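PDB 7DG2: Non-structural maintenance of chromosomes element 1 homolog from Xenopus laevis, which probably acts as a RING-type E3 ubiquitin ligase together with its MAGE-domain partner within the SMC5-SMC6 complex, which serves in DNA repair. Local coordinates for residues A[30-33]-A[34-37]; A[40-43]-A[44-47]. All blocks are in the same frame, centred on the assembly; numbering follows the deposited sequence.

Interaction 1 (A[30-33]-A[34-37]); sequences HRHC and CELH
The last turns of helix 23-36 join residues 30-33 to 34-37 through i to i+4 backbone bonds, Cys34 N to His30 O, Glu35 N to Arg31 O and Leu36 N to His32 O, while the next one, His37 N to Cys33 O, is weak at 3.4 Å. Three side-chain pairs follow the same spacing. Arg31 and Glu35 form a salt bridge in which NE of Arg31 donates to OE2 of Glu35 over 3.3 Å, with an N-H...O angle of 161°. The oxygen lies at the guanidinium edge, yet the arginine comes from above the carboxylate plane, and the two flat groups stand 82° apart. An extended arginine chain, its CG anti to the backbone N (chi1 -176°), carries NE to that oxygen. The other oxygen, Glu35 OE1, accepts a hydrogen bond of 2.9 Å from a water, which also lies in the plane of the His32 ring, 3.1 Å from its ND1. Leu36 meets the same imidazole by CD2 and NE2: its CD1 sits 3.5 Å from CD2 of His32, and its CG makes an off-centre CH-pi contact with the ring. His32 and Leu36 also pack on Gly87 and Val85 of the MAGE-domain chain. On a buried side of the helix, Cys34 SG approaches His30 NE2 obliquely at 3.8 Å, a sulfur-aromatic contact beside Tyr41. His37 turns its ring edge to Cys33 O and hydrogen-bonds through NE2 to Arg10 of helix 6-18. Each carboxylate oxygen of Glu35 thus has a separate partner, cation or bridging water, which probably steadies the group and would tend to keep it ionised at the exposed helix surface.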
loop_
_atom_site.group_PDB
_atom_site.type_symbol
_atom_site.label_atom_id
_atom_site.label_comp_id
_atom_site.label_asym_id
_atom_site.label_seq_id
_atom_site.Cartn_x
_atom_site.Cartn_y
_atom_site.Cartn_z
ATOM N N HIS A 30 -16.002 5.660 -8.589
ATOM C CA HIS A 30 -16.181 6.980 -9.179
ATOM C C HIS A 30 -17.444 7.643 -8.644
ATOM O O HIS A 30 -17.414 8.792 -8.183
ATOM C CB HIS A 30 -16.239 6.840 -10.701
ATOM C CG HIS A 30 -16.562 8.105 -11.424
ATOM N ND1 HIS A 30 -17.346 8.125 -12.562
ATOM C CD2 HIS A 30 -16.186 9.384 -11.200
ATOM C CE1 HIS A 30 -17.453 9.370 -12.991
ATOM N NE2 HIS A 30 -16.762 10.152 -12.184
ATOM N N ARG A 31 -18.560 6.917 -8.692
ATOM C CA ARG A 31 -19.826 7.440 -8.183
ATOM C C ARG A 31 -19.715 7.813 -6.716
ATOM O O ARG A 31 -20.143 8.897 -6.299
ATOM C CB ARG A 31 -20.928 6.406 -8.364
ATOM C CG ARG A 31 -22.292 6.929 -7.931
ATOM C CD ARG A 31 -23.353 5.941 -8.326
ATOM N NE ARG A 31 -24.641 6.294 -7.747
ATOM C CZ ARG A 31 -25.767 5.631 -7.983
ATOM N NH1 ARG A 31 -25.766 4.581 -8.796
ATOM N NH2 ARG A 31 -26.893 6.023 -7.403
ATOM N N HIS A 32 -19.143 6.915 -5.909
ATOM C CA HIS A 32 -19.060 7.174 -4.476
ATOM C C HIS A 32 -18.167 8.373 -4.178
ATOM O O HIS A 32 -18.482 9.184 -3.297
ATOM C CB HIS A 32 -18.563 5.922 -3.749
ATOM C CG HIS A 32 -18.830 5.939 -2.277
ATOM N ND1 HIS A 32 -20.107 5.921 -1.754
ATOM C CD2 HIS A 32 -17.988 5.978 -1.219
ATOM C CE1 HIS A 32 -20.038 5.952 -0.435
ATOM N NE2 HIS A 32 -18.764 5.984 -0.084
ATOM N N CYS A 33 -17.049 8.515 -4.909
ATOM C CA CYS A 33 -16.180 9.670 -4.711
ATOM C C CYS A 33 -16.903 10.973 -5.034
ATOM O O CYS A 33 -16.705 11.984 -4.357
ATOM C CB CYS A 33 -14.922 9.550 -5.569
ATOM S SG CYS A 33 -13.843 8.216 -5.039
ATOM N N CYS A 34 -17.730 10.972 -6.079
ATOM C CA CYS A 34 -18.493 12.176 -6.392
ATOM C C CYS A 34 -19.477 12.507 -5.281
ATOM O O CYS A 34 -19.604 13.671 -4.884
ATOM C CB CYS A 34 -19.213 12.005 -7.728
ATOM S SG CYS A 34 -18.038 12.056 -9.107
ATOM N N GLU A 35 -20.165 11.496 -4.750
ATOM C CA GLU A 35 -21.140 11.749 -3.695
ATOM C C GLU A 35 -20.466 12.227 -2.412
ATOM O O GLU A 35 -20.960 13.151 -1.754
ATOM C CB GLU A 35 -21.961 10.488 -3.449
ATOM C CG GLU A 35 -22.787 10.105 -4.653
ATOM C CD GLU A 35 -23.424 8.748 -4.512
ATOM O OE1 GLU A 35 -22.996 7.988 -3.617
ATOM O OE2 GLU A 35 -24.352 8.443 -5.294
ATOM N N LEU A 36 -19.321 11.630 -2.061
ATOM C CA LEU A 36 -18.604 12.007 -0.842
ATOM C C LEU A 36 -18.112 13.447 -0.857
ATOM O O LEU A 36 -17.823 14.001 0.211
ATOM C CB LEU A 36 -17.401 11.080 -0.620
ATOM C CG LEU A 36 -17.663 9.720 0.035
ATOM C CD1 LEU A 36 -16.414 8.842 -0.000
ATOM C CD2 LEU A 36 -18.144 9.920 1.468
ATOM N N HIS A 37 -17.978 14.065 -2.031
ATOM C CA HIS A 37 -17.368 15.386 -2.108
ATOM C C HIS A 37 -18.242 16.386 -2.856
ATOM O O HIS A 37 -17.750 17.437 -3.276
ATOM C CB HIS A 37 -15.974 15.281 -2.729
ATOM C CG HIS A 37 -15.020 14.499 -1.880
ATOM N ND1 HIS A 37 -14.454 15.016 -0.735
ATOM C CD2 HIS A 37 -14.572 13.224 -1.979
ATOM C CE1 HIS A 37 -13.679 14.102 -0.177
ATOM N NE2 HIS A 37 -13.729 13.006 -0.913
HETATM O O HOH W 1 -22.048 5.310 -4.041
#

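Interaction 2 (A[40-43]-A[44-47]); sequences HYMH and DKLD
Asp44 lays its CB over one face of the His43 ring, a CH-pi contact with CB 4.3 Å from the ring centroid and 27° off the normal. Both residues carry CG between the backbone N and the carbonyl carbon (chi1 73° for His43, 59° for Asp44). In His43 this sets the imidazole against the peptide that follows, with CD2 3.3 Å from Asp44 N. In Asp44 it swings the carboxylate back along the chain, bringing OD1 to 3.4 Å from Met42 CB. That same CB meets the aliphatic part of Lys45, whose CG lies 3.7 Å away and also touches Met42 SD. The backbone makes a type I beta turn from Met42 to Lys45, closed by Lys45 N donating to Met42 O at 3.1 Å, from above the carbonyl plane. Lys45 is the N-cap residue of helix 46-57. A water accepts from Leu46 N and donates to His43 O at 2.7 Å, tying the first turn of the helix back to the loop. One backbone bond therefore closes the turn and a water links it to the helix start; the exposed side chains add mainly contacts through carbon, with no ion pair among them.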
loop_
_atom_site.group_PDB
_atom_site.type_symbol
_atom_site.label_atom_id
_atom_site.label_comp_id
_atom_site.label_asym_id
_atom_site.label_seq_id
_atom_site.Cartn_x
_atom_site.Cartn_y
_atom_site.Cartn_z
ATOM N N HIS A 40 -21.056 16.812 -8.942
ATOM C CA HIS A 40 -22.159 16.223 -9.698
ATOM C C HIS A 40 -21.696 14.948 -10.390
ATOM O O HIS A 40 -20.780 14.980 -11.215
ATOM C CB HIS A 40 -22.700 17.217 -10.725
ATOM C CG HIS A 40 -23.933 16.737 -11.427
ATOM N ND1 HIS A 40 -25.172 17.312 -11.237
ATOM C CD2 HIS A 40 -24.122 15.716 -12.297
ATOM C CE1 HIS A 40 -26.069 16.673 -11.968
ATOM N NE2 HIS A 40 -25.458 15.700 -12.620
ATOM N N TYR A 41 -22.326 13.817 -10.059
ATOM C CA TYR A 41 -21.919 12.538 -10.627
ATOM C C TYR A 41 -22.480 12.399 -12.035
ATOM O O TYR A 41 -23.700 12.467 -12.226
ATOM C CB TYR A 41 -22.396 11.369 -9.767
ATOM C CG TYR A 41 -22.213 10.022 -10.448
ATOM C CD1 TYR A 41 -20.943 9.575 -10.828
ATOM C CD2 TYR A 41 -23.304 9.196 -10.714
ATOM C CE1 TYR A 41 -20.769 8.349 -11.453
ATOM C CE2 TYR A 41 -23.142 7.971 -11.343
ATOM C CZ TYR A 41 -21.866 7.553 -11.705
ATOM O OH TYR A 41 -21.680 6.342 -12.323
ATOM N N MET A 42 -21.595 12.189 -13.011
ATOM C CA MET A 42 -21.980 12.011 -14.408
ATOM C C MET A 42 -21.526 10.628 -14.855
ATOM O O MET A 42 -20.327 10.396 -15.057
ATOM C CB MET A 42 -21.371 13.107 -15.285
ATOM C CG MET A 42 -21.723 14.506 -14.829
ATOM S SD MET A 42 -20.946 15.786 -15.851
ATOM C CE MET A 42 -21.657 17.252 -15.104
ATOM N N HIS A 43 -22.486 9.715 -15.020
ATOM C CA HIS A 43 -22.177 8.339 -15.379
ATOM C C HIS A 43 -21.421 8.229 -16.696
ATOM O O HIS A 43 -20.776 7.201 -16.940
ATOM C CB HIS A 43 -23.465 7.515 -15.467
ATOM C CG HIS A 43 -24.295 7.834 -16.674
ATOM N ND1 HIS A 43 -25.337 8.738 -16.647
ATOM C CD2 HIS A 43 -24.218 7.385 -17.949
ATOM C CE1 HIS A 43 -25.869 8.827 -17.853
ATOM N NE2 HIS A 43 -25.206 8.021 -18.663
ATOM N N ASP A 44 -21.490 9.253 -17.550
ATOM C CA ASP A 44 -20.913 9.218 -18.886
ATOM C C ASP A 44 -19.526 9.841 -18.953
ATOM O O ASP A 44 -18.981 9.995 -20.051
ATOM C CB ASP A 44 -21.838 9.933 -19.884
ATOM C CG ASP A 44 -22.100 11.392 -19.512
ATOM O OD1 ASP A 44 -22.076 11.738 -18.313
ATOM O OD2 ASP A 44 -22.353 12.219 -20.419
ATOM N N LYS A 45 -18.940 10.211 -17.815
ATOM C CA LYS A 45 -17.710 10.987 -17.831
ATOM C C LYS A 45 -16.573 10.309 -17.066
ATOM O O LYS A 45 -15.672 10.992 -16.582
ATOM C CB LYS A 45 -17.958 12.388 -17.273
ATOM C CG LYS A 45 -18.970 13.216 -18.079
ATOM C CD LYS A 45 -18.571 13.328 -19.548
ATOM C CE LYS A 45 -19.484 14.319 -20.289
ATOM N NZ LYS A 45 -19.217 14.350 -21.764
ATOM N N LEU A 46 -16.583 8.976 -16.958
ATOM C CA LEU A 46 -15.489 8.306 -16.254
ATOM C C LEU A 46 -14.158 8.505 -16.975
ATOM O O LEU A 46 -13.117 8.686 -16.324
ATOM C CB LEU A 46 -15.783 6.815 -16.082
ATOM C CG LEU A 46 -14.635 5.951 -15.523
ATOM C CD1 LEU A 46 -14.241 6.343 -14.107
ATOM C CD2 LEU A 46 -15.006 4.491 -15.553
ATOM N N ASP A 47 -14.162 8.461 -18.317
ATOM C CA ASP A 47 -12.908 8.646 -19.056
ATOM C C ASP A 47 -12.317 10.021 -18.805
ATOM O O ASP A 47 -11.098 10.161 -18.608
ATOM C CB ASP A 47 -13.127 8.453 -20.561
ATOM C CG ASP A 47 -13.370 7.005 -20.946
ATOM O OD1 ASP A 47 -13.372 6.120 -20.058
ATOM O OD2 ASP A 47 -13.558 6.758 -22.159
HETATM O O HOH W 2 -18.442 6.938 -18.320
#

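How the interactions relate
Interaction 1 lies toward the C-terminal end of helix 23-36 and interaction 2 leads into helix 46-57, so the two come in series along the chain, on either side of the connection between these helices. Their centres are about 10 Å apart, both within the Nse1 family region and far from the chain's centre. They touch directly: the Tyr41 ring lies against helix 23-36, with CE1 3.5 Å from Arg31 CA, and meets the His30 ring edge-to-face, while Leu46 packs on Arg27 and His30. The connecting loop thus folds back on the helix it leaves. Interaction 1 also borders the MAGE-domain chain, whereas no other chain of the assembly touches interaction 2.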